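Long-range contacts in trehalose monomycolate exporter MmpL3 (Mycobacterium tuberculosis, PDB 7NVH), which probably exports trehalose monomycolate, a mycolic acid carrier for the cell envelope, across the mycobacterial inner membrane as a member of the RND permease superfamily: residues G78-W86 with T122-V130; V582-M590 with L718-D729. All coordinates share one frame; numbering follows the deposited sequence.

Interaction 1: residues G78-W86 with T122-V130; sequences GKTVDDPAW and TADKKYTFV
Two backbone groups of 78-86 converge on the carbonyl oxygen of Lys125. Val81 N donates a hydrogen bond to Lys125 O at 3.2 Å, with an N-H...O angle of 148°, coming from above the carbonyl plane and not within it. Beside it, Thr80 CA brings a C-H...O contact to Lys125 O, also at 3.2 Å. Both donors sit in the type I turn Thr80-Asp83, so one tight turn docks on the residue that closes another, Thr122-Lys125. That second turn is held from inside by Thr122 OG1, which donates to Asp124 OD1 at 2.6 Å.

The wider setting is a small layered alpha/beta unit, consistent with the periplasmic porter domains of RND transporters. Strand 127-131 pairs antiparallel with strand 70-74. Segment 78-86 follows the latter and runs into helix 84-94, whose N-cap is Asp83.

Val81 points toward 122-130 and spreads its two methyls over different neighbours. Its CG2 rests 3.9 Å from Lys125 CB, while Val81 CG1 meets Thr128 CG2 at 3.6 Å. Thr128 is turned with OG1 anti to the backbone N (chi1 179°); this leaves the methyl for Val81 and sends the hydroxyl to the backbone O of Met120. The same methyl lies near the plane of the Trp86 ring, at its edge, with Thr128 CG2 4.4 Å from Trp86 CH2.

Along another flank, the Lys125 chain bends at chi2 and chi4 and forms a long salt bridge from Lys125 NZ to Asp82 OD2, 3.5 Å. Tyr111 OH hydrogen-bonds to both Asp82 OD1 and Lys125 NZ, bridging the two charged ends.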
loop_
_atom_site.group_PDB
_atom_site.type_symbol
_atom_site.label_atom_id
_atom_site.label_comp_id
_atom_site.label_asym_id
_atom_site.label_seq_id
_atom_site.Cartn_x
_atom_site.Cartn_y
_atom_site.Cartn_z
ATOM N N GLY A 78 -46.064 -7.623 -0.261
ATOM C CA GLY A 78 -47.450 -7.377 0.086
ATOM C C GLY A 78 -47.899 -8.191 1.277
ATOM O O GLY A 78 -49.047 -8.637 1.347
ATOM N N LYS A 79 -46.982 -8.392 2.219
ATOM C CA LYS A 79 -47.246 -9.131 3.444
ATOM C C LYS A 79 -46.357 -8.557 4.537
ATOM O O LYS A 79 -45.611 -7.599 4.319
ATOM C CB LYS A 79 -46.999 -10.629 3.249
ATOM C CG LYS A 79 -48.231 -11.429 2.878
ATOM C CD LYS A 79 -47.871 -12.866 2.536
ATOM C CE LYS A 79 -48.924 -13.502 1.649
ATOM N NZ LYS A 79 -50.294 -13.034 2.002
ATOM N N THR A 80 -46.449 -9.138 5.724
ATOM C CA THR A 80 -45.598 -8.767 6.843
ATOM C C THR A 80 -44.624 -9.897 7.144
ATOM O O THR A 80 -44.763 -11.017 6.648
ATOM C CB THR A 80 -46.435 -8.438 8.083
ATOM O OG1 THR A 80 -47.468 -9.418 8.233
ATOM C CG2 THR A 80 -47.064 -7.063 7.949
ATOM N N VAL A 81 -43.619 -9.589 7.969
ATOM C CA VAL A 81 -42.685 -10.627 8.397
ATOM C C VAL A 81 -43.291 -11.551 9.435
ATOM O O VAL A 81 -42.702 -12.591 9.745
ATOM C CB VAL A 81 -41.385 -10.025 8.959
ATOM C CG1 VAL A 81 -40.564 -9.428 7.840
ATOM C CG2 VAL A 81 -41.699 -8.987 10.008
ATOM N N ASP A 82 -44.454 -11.205 9.976
ATOM C CA ASP A 82 -45.163 -12.050 10.922
ATOM C C ASP A 82 -46.070 -13.057 10.236
ATOM O O ASP A 82 -46.989 -13.579 10.874
ATOM C CB ASP A 82 -45.982 -11.189 11.885
ATOM C CG ASP A 82 -45.169 -10.703 13.061
ATOM O OD1 ASP A 82 -43.930 -10.834 13.017
ATOM O OD2 ASP A 82 -45.766 -10.191 14.028
ATOM N N ASP A 83 -45.843 -13.331 8.961
ATOM C CA ASP A 83 -46.673 -14.288 8.244
ATOM C C ASP A 83 -46.441 -15.681 8.817
ATOM O O ASP A 83 -45.288 -16.115 8.921
ATOM C CB ASP A 83 -46.341 -14.265 6.754
ATOM C CG ASP A 83 -47.332 -15.053 5.917
ATOM O OD1 ASP A 83 -48.282 -15.628 6.484
ATOM O OD2 ASP A 83 -47.155 -15.104 4.684
ATOM N N PRO A 84 -47.494 -16.399 9.215
ATOM C CA PRO A 84 -47.294 -17.759 9.741
ATOM C C PRO A 84 -46.513 -18.671 8.810
ATOM O O PRO A 84 -45.718 -19.489 9.285
ATOM C CB PRO A 84 -48.727 -18.267 9.945
ATOM C CG PRO A 84 -49.584 -17.053 10.028
ATOM C CD PRO A 84 -48.820 -15.858 9.551
ATOM N N ALA A 85 -46.714 -18.554 7.496
ATOM C CA ALA A 85 -46.054 -19.454 6.557
ATOM C C ALA A 85 -44.643 -18.985 6.225
ATOM O O ALA A 85 -43.684 -19.762 6.319
ATOM C CB ALA A 85 -46.887 -19.579 5.281
ATOM N N TRP A 86 -44.500 -17.720 5.829
ATOM C CA TRP A 86 -43.201 -17.220 5.394
ATOM C C TRP A 86 -42.179 -17.268 6.522
ATOM O O TRP A 86 -41.033 -17.685 6.318
ATOM C CB TRP A 86 -43.341 -15.799 4.853
ATOM C CG TRP A 86 -42.066 -15.256 4.323
ATOM C CD1 TRP A 86 -41.578 -15.395 3.062
ATOM C CD2 TRP A 86 -41.107 -14.482 5.043
ATOM N NE1 TRP A 86 -40.372 -14.753 2.949
ATOM C CE2 TRP A 86 -40.060 -14.185 4.155
ATOM C CE3 TRP A 86 -41.032 -14.012 6.354
ATOM C CZ2 TRP A 86 -38.953 -13.439 4.534
ATOM C CZ3 TRP A 86 -39.933 -13.273 6.729
ATOM C CH2 TRP A 86 -38.909 -12.993 5.824
ATOM N N THR A 122 -38.483 -4.026 11.551
ATOM C CA THR A 122 -38.900 -2.643 11.383
ATOM C C THR A 122 -40.315 -2.435 11.917
ATOM O O THR A 122 -41.087 -3.379 12.102
ATOM C CB THR A 122 -38.829 -2.231 9.914
ATOM O OG1 THR A 122 -39.703 -3.062 9.143
ATOM C CG2 THR A 122 -37.414 -2.370 9.390
ATOM N N ALA A 123 -40.647 -1.166 12.166
ATOM C CA ALA A 123 -41.922 -0.837 12.798
ATOM C C ALA A 123 -43.110 -1.213 11.923
ATOM O O ALA A 123 -44.186 -1.528 12.443
ATOM C CB ALA A 123 -41.968 0.650 13.140
ATOM N N ASP A 124 -42.946 -1.180 10.603
ATOM C CA ASP A 124 -44.017 -1.592 9.707
ATOM C C ASP A 124 -44.042 -3.094 9.476
ATOM O O ASP A 124 -44.941 -3.581 8.782
ATOM C CB ASP A 124 -43.902 -0.862 8.367
ATOM C CG ASP A 124 -42.509 -0.927 7.784
ATOM O OD1 ASP A 124 -41.600 -1.435 8.470
ATOM O OD2 ASP A 124 -42.319 -0.470 6.639
ATOM N N LYS A 125 -43.085 -3.830 10.044
ATOM C CA LYS A 125 -42.999 -5.281 9.905
ATOM C C LYS A 125 -42.934 -5.685 8.434
ATOM O O LYS A 125 -43.792 -6.398 7.920
ATOM C CB LYS A 125 -44.172 -5.972 10.608
ATOM C CG LYS A 125 -44.183 -5.825 12.119
ATOM C CD LYS A 125 -42.849 -6.197 12.725
ATOM C CE LYS A 125 -42.984 -6.397 14.216
ATOM N NZ LYS A 125 -44.269 -7.072 14.543
ATOM N N LYS A 126 -41.904 -5.195 7.755
ATOM C CA LYS A 126 -41.653 -5.614 6.385
ATOM C C LYS A 126 -40.187 -5.894 6.105
ATOM O O LYS A 126 -39.862 -6.323 4.996
ATOM C CB LYS A 126 -42.174 -4.566 5.392
ATOM C CG LYS A 126 -43.678 -4.614 5.214
ATOM C CD LYS A 126 -44.153 -3.658 4.146
ATOM C CE LYS A 126 -45.657 -3.756 3.982
ATOM N NZ LYS A 126 -46.356 -3.396 5.245
ATOM N N TYR A 127 -39.300 -5.670 7.065
ATOM C CA TYR A 127 -37.908 -6.059 6.952
ATOM C C TYR A 127 -37.476 -6.626 8.291
ATOM O O TYR A 127 -37.880 -6.123 9.341
ATOM C CB TYR A 127 -37.013 -4.877 6.576
ATOM C CG TYR A 127 -36.928 -4.600 5.096
ATOM C CD1 TYR A 127 -35.811 -4.963 4.366
ATOM C CD2 TYR A 127 -37.958 -3.951 4.435
ATOM C CE1 TYR A 127 -35.727 -4.705 3.018
ATOM C CE2 TYR A 127 -37.884 -3.689 3.090
ATOM C CZ TYR A 127 -36.767 -4.066 2.386
ATOM O OH TYR A 127 -36.688 -3.805 1.038
ATOM N N THR A 128 -36.662 -7.676 8.253
ATOM C CA THR A 128 -36.123 -8.260 9.467
ATOM C C THR A 128 -34.774 -8.874 9.141
ATOM O O THR A 128 -34.474 -9.173 7.984
ATOM C CB THR A 128 -37.061 -9.312 10.061
ATOM O OG1 THR A 128 -36.465 -9.877 11.233
ATOM C CG2 THR A 128 -37.315 -10.413 9.057
ATOM N N PHE A 129 -33.959 -9.053 10.171
ATOM C CA PHE A 129 -32.637 -9.623 9.983
ATOM C C PHE A 129 -32.317 -10.567 11.129
ATOM O O PHE A 129 -32.869 -10.452 12.225
ATOM C CB PHE A 129 -31.561 -8.535 9.873
ATOM C CG PHE A 129 -31.157 -7.938 11.185
ATOM C CD1 PHE A 129 -29.921 -8.216 11.732
ATOM C CD2 PHE A 129 -32.003 -7.086 11.864
ATOM C CE1 PHE A 129 -29.543 -7.664 12.933
ATOM C CE2 PHE A 129 -31.627 -6.530 13.062
ATOM C CZ PHE A 129 -30.398 -6.820 13.598
ATOM N N VAL A 130 -31.427 -11.514 10.852
ATOM C CA VAL A 130 -30.908 -12.428 11.855
ATOM C C VAL A 130 -29.393 -12.333 11.831
ATOM O O VAL A 130 -28.786 -12.036 10.798
ATOM C CB VAL A 130 -31.367 -13.882 11.619
ATOM C CG1 VAL A 130 -32.877 -13.972 11.666
ATOM C CG2 VAL A 130 -30.846 -14.391 10.293
#

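Interaction 2: residues V582-M590 with L718-D729; sequences VLPIKATLM and LVPSVMKLLGDD
Lys586 leaves its helix with CG opposite the backbone N (chi1 -178°) and then folds at chi3 and chi4, laying its methylene chain against Val722 and Met723 and carrying NZ round to the side of Val719. Met590, one turn further on, starts differently: its CG stands beside the backbone N (chi1 -80°), and the extended chain beyond it reaches the same opposing helix. The two helices form a roughly antiparallel pair in the helical bundle of this RND-type transporter. Over 582-590 and 718-726 the N-to-C directions differ by 142° and the axes approach to 11.5 Å, a separation bridged here by long side chains.

At the Met590 end, three residues of the opposing helix receive the side chain. Met590 CE meets Val722 CG2 head-on at 3.7 Å, Met590 SD lies 3.7 Å from Val719 CG2, and the Met590 and Leu718 side chains run past each other in opposite directions, Met590 CG 4.1 Å from Leu718 CD2.

In the middle, Lys586 CD is 3.7 Å from Val722 CG1, and the lysine side chain crosses that of Met723 at about a right angle, with Lys586 CD 3.8 Å from Met723 CG. The lysine is buried, and its ammonium has a long, weak ion pair with Glu642 on helix 624-654, a helix that also packs on Val719 and Met723.

Beyond the lysine, the bend of Met723 at chi3 turns its methyl toward Leu583, where Met723 CE touches Leu583 CD2 at 3.8 Å; Trp731 packs on both residues. Where helix 582-607 begins and helix 694-726 ends, Val582 CG1 and Leu726 CD1 meet methyl to methyl at 3.7 Å.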
loop_
_atom_site.group_PDB
_atom_site.type_symbol
_atom_site.label_atom_id
_atom_site.label_comp_id
_atom_site.label_asym_id
_atom_site.label_seq_id
_atom_site.Cartn_x
_atom_site.Cartn_y
_atom_site.Cartn_z
ATOM N N VAL A 582 26.833 17.931 -4.378
ATOM C CA VAL A 582 25.732 18.853 -4.633
ATOM C C VAL A 582 24.554 18.132 -5.273
ATOM O O VAL A 582 23.390 18.421 -4.965
ATOM C CB VAL A 582 26.223 20.023 -5.500
ATOM C CG1 VAL A 582 25.155 21.092 -5.597
ATOM C CG2 VAL A 582 27.504 20.594 -4.924
ATOM N N LEU A 583 24.831 17.200 -6.182
ATOM C CA LEU A 583 23.752 16.489 -6.863
ATOM C C LEU A 583 22.850 15.707 -5.916
ATOM O O LEU A 583 21.626 15.708 -6.141
ATOM C CB LEU A 583 24.337 15.577 -7.948
ATOM C CG LEU A 583 24.836 16.276 -9.211
ATOM C CD1 LEU A 583 25.530 15.285 -10.126
ATOM C CD2 LEU A 583 23.685 16.955 -9.929
ATOM N N PRO A 584 23.354 14.991 -4.901
ATOM C CA PRO A 584 22.425 14.375 -3.939
ATOM C C PRO A 584 21.492 15.369 -3.276
ATOM O O PRO A 584 20.301 15.083 -3.124
ATOM C CB PRO A 584 23.358 13.718 -2.914
ATOM C CG PRO A 584 24.638 13.533 -3.595
ATOM C CD PRO A 584 24.716 14.443 -4.777
ATOM N N ILE A 585 21.996 16.542 -2.894
ATOM C CA ILE A 585 21.147 17.545 -2.259
ATOM C C ILE A 585 20.093 18.045 -3.234
ATOM O O ILE A 585 18.918 18.200 -2.879
ATOM C CB ILE A 585 22.008 18.696 -1.713
ATOM C CG1 ILE A 585 22.989 18.169 -0.667
ATOM C CG2 ILE A 585 21.132 19.780 -1.121
ATOM C CD1 ILE A 585 24.116 19.121 -0.353
ATOM N N LYS A 586 20.496 18.308 -4.476
ATOM C CA LYS A 586 19.555 18.788 -5.483
ATOM C C LYS A 586 18.450 17.768 -5.734
ATOM O O LYS A 586 17.260 18.114 -5.784
ATOM C CB LYS A 586 20.312 19.097 -6.772
ATOM C CG LYS A 586 19.455 19.640 -7.880
ATOM C CD LYS A 586 20.113 19.432 -9.228
ATOM C CE LYS A 586 19.931 18.005 -9.705
ATOM N NZ LYS A 586 18.504 17.699 -9.983
ATOM N N ALA A 587 18.825 16.497 -5.880
ATOM C CA ALA A 587 17.828 15.464 -6.128
ATOM C C ALA A 587 16.944 15.236 -4.912
ATOM O O ALA A 587 15.757 14.939 -5.065
ATOM C CB ALA A 587 18.509 14.163 -6.547
ATOM N N THR A 588 17.491 15.379 -3.703
ATOM C CA THR A 588 16.671 15.265 -2.501
ATOM C C THR A 588 15.637 16.382 -2.438
ATOM O O THR A 588 14.470 16.145 -2.104
ATOM C CB THR A 588 17.563 15.280 -1.260
ATOM O OG1 THR A 588 18.220 14.013 -1.128
ATOM C CG2 THR A 588 16.745 15.552 -0.009
ATOM N N LEU A 589 16.047 17.610 -2.763
ATOM C CA LEU A 589 15.101 18.722 -2.760
ATOM C C LEU A 589 13.999 18.513 -3.790
ATOM O O LEU A 589 12.814 18.713 -3.492
ATOM C CB LEU A 589 15.829 20.039 -3.016
ATOM C CG LEU A 589 16.825 20.484 -1.945
ATOM C CD1 LEU A 589 17.371 21.864 -2.263
ATOM C CD2 LEU A 589 16.182 20.464 -0.570
ATOM N N MET A 590 14.364 18.099 -5.006
ATOM C CA MET A 590 13.338 17.830 -6.008
ATOM C C MET A 590 12.427 16.670 -5.627
ATOM O O MET A 590 11.221 16.740 -5.883
ATOM C CB MET A 590 13.965 17.580 -7.376
ATOM C CG MET A 590 14.359 18.854 -8.091
ATOM S SD MET A 590 15.546 18.622 -9.418
ATOM C CE MET A 590 16.371 20.206 -9.374
ATOM N N LEU A 718 13.076 21.419 -14.664
ATOM C CA LEU A 718 13.658 21.796 -13.381
ATOM C C LEU A 718 15.095 21.317 -13.246
ATOM O O LEU A 718 15.970 22.090 -12.846
ATOM C CB LEU A 718 12.808 21.238 -12.242
ATOM C CG LEU A 718 12.756 22.067 -10.962
ATOM C CD1 LEU A 718 12.367 23.500 -11.275
ATOM C CD2 LEU A 718 11.784 21.448 -9.976
ATOM N N VAL A 719 15.358 20.049 -13.567
ATOM C CA VAL A 719 16.717 19.522 -13.436
ATOM C C VAL A 719 17.708 20.255 -14.333
ATOM O O VAL A 719 18.760 20.684 -13.830
ATOM C CB VAL A 719 16.719 18.000 -13.665
ATOM C CG1 VAL A 719 18.059 17.413 -13.273
ATOM C CG2 VAL A 719 15.603 17.347 -12.876
ATOM N N PRO A 720 17.460 20.433 -15.639
ATOM C CA PRO A 720 18.441 21.173 -16.449
ATOM C C PRO A 720 18.646 22.602 -15.989
ATOM O O PRO A 720 19.788 23.071 -15.930
ATOM C CB PRO A 720 17.855 21.124 -17.864
ATOM C CG PRO A 720 16.826 20.091 -17.854
ATOM C CD PRO A 720 16.364 19.889 -16.460
ATOM N N SER A 721 17.566 23.311 -15.657
ATOM C CA SER A 721 17.698 24.707 -15.257
ATOM C C SER A 721 18.478 24.838 -13.958
ATOM O O SER A 721 19.352 25.705 -13.835
ATOM C CB SER A 721 16.318 25.342 -15.118
ATOM O OG SER A 721 15.569 24.695 -14.107
ATOM N N VAL A 722 18.182 23.986 -12.977
ATOM C CA VAL A 722 18.905 24.040 -11.712
ATOM C C VAL A 722 20.367 23.672 -11.917
ATOM O O VAL A 722 21.266 24.348 -11.404
ATOM C CB VAL A 722 18.231 23.133 -10.669
ATOM C CG1 VAL A 722 19.126 22.970 -9.461
ATOM C CG2 VAL A 722 16.896 23.720 -10.253
ATOM N N MET A 723 20.633 22.611 -12.681
ATOM C CA MET A 723 22.015 22.191 -12.883
ATOM C C MET A 723 22.807 23.215 -13.685
ATOM O O MET A 723 24.033 23.281 -13.557
ATOM C CB MET A 723 22.056 20.827 -13.564
ATOM C CG MET A 723 21.786 19.678 -12.617
ATOM S SD MET A 723 21.746 18.085 -13.447
ATOM C CE MET A 723 23.497 17.780 -13.643
ATOM N N LYS A 724 22.137 24.010 -14.518
ATOM C CA LYS A 724 22.831 25.100 -15.192
ATOM C C LYS A 724 23.073 26.271 -14.249
ATOM O O LYS A 724 24.136 26.900 -14.300
ATOM C CB LYS A 724 22.037 25.555 -16.413
ATOM C CG LYS A 724 22.403 26.940 -16.902
ATOM C CD LYS A 724 23.542 26.889 -17.897
ATOM C CE LYS A 724 24.015 28.284 -18.250
ATOM N NZ LYS A 724 25.430 28.293 -18.703
ATOM N N LEU A 725 22.101 26.578 -13.387
ATOM C CA LEU A 725 22.277 27.675 -12.438
ATOM C C LEU A 725 23.414 27.387 -11.469
ATOM O O LEU A 725 24.197 28.282 -11.133
ATOM C CB LEU A 725 20.977 27.927 -11.678
ATOM C CG LEU A 725 19.859 28.605 -12.467
ATOM C CD1 LEU A 725 18.530 28.421 -11.762
ATOM C CD2 LEU A 725 20.162 30.078 -12.666
ATOM N N LEU A 726 23.515 26.139 -11.003
ATOM C CA LEU A 726 24.589 25.767 -10.090
ATOM C C LEU A 726 25.952 25.983 -10.728
ATOM O O LEU A 726 26.869 26.512 -10.091
ATOM C CB LEU A 726 24.426 24.311 -9.668
ATOM C CG LEU A 726 23.445 24.014 -8.539
ATOM C CD1 LEU A 726 23.260 22.516 -8.390
ATOM C CD2 LEU A 726 23.938 24.626 -7.244
ATOM N N GLY A 727 26.104 25.582 -11.986
ATOM C CA GLY A 727 27.348 25.784 -12.697
ATOM C C GLY A 727 28.241 24.566 -12.682
ATOM O O GLY A 727 27.759 23.431 -12.629
ATOM N N ASP A 728 29.552 24.792 -12.721
ATOM C CA ASP A 728 30.527 23.710 -12.722
ATOM C C ASP A 728 30.645 23.020 -11.372
ATOM O O ASP A 728 31.367 22.022 -11.271
ATOM C CB ASP A 728 31.894 24.242 -13.153
ATOM C CG ASP A 728 31.936 24.616 -14.620
ATOM O OD1 ASP A 728 31.237 23.964 -15.420
ATOM O OD2 ASP A 728 32.666 25.566 -14.973
ATOM N N ASP A 729 29.967 23.522 -10.344
ATOM C CA ASP A 729 30.022 22.942 -9.012
ATOM C C ASP A 729 29.019 21.815 -8.812
ATOM O O ASP A 729 28.935 21.272 -7.708
ATOM C CB ASP A 729 29.796 24.026 -7.957
ATOM C CG ASP A 729 31.080 24.727 -7.561
ATOM O OD1 ASP A 729 32.162 24.124 -7.716
ATOM O OD2 ASP A 729 31.010 25.883 -7.097
#

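Overall arrangement
From the N terminus, the chain first reaches interaction 1, where 122-130 returns to 78-86 after a loop of 35 residues, most of them neither helix nor strand. This contact joins the approach to helix 84-94 to the four-stranded sheet containing strands 70-74 and 127-131. Much later, interaction 2 closes a longer excursion of 127 residues, dominated by helices such as 624-654 and 671-689, and brings the start of helix 582-607 to the end of helix 694-726. The two closures follow in series, neither nested nor crossed. Interactions 1 and 2 belong to different MMPL regions of the chain and lie on opposite sides of its centre. The centres of interactions 1 and 2 are about 72 Å apart.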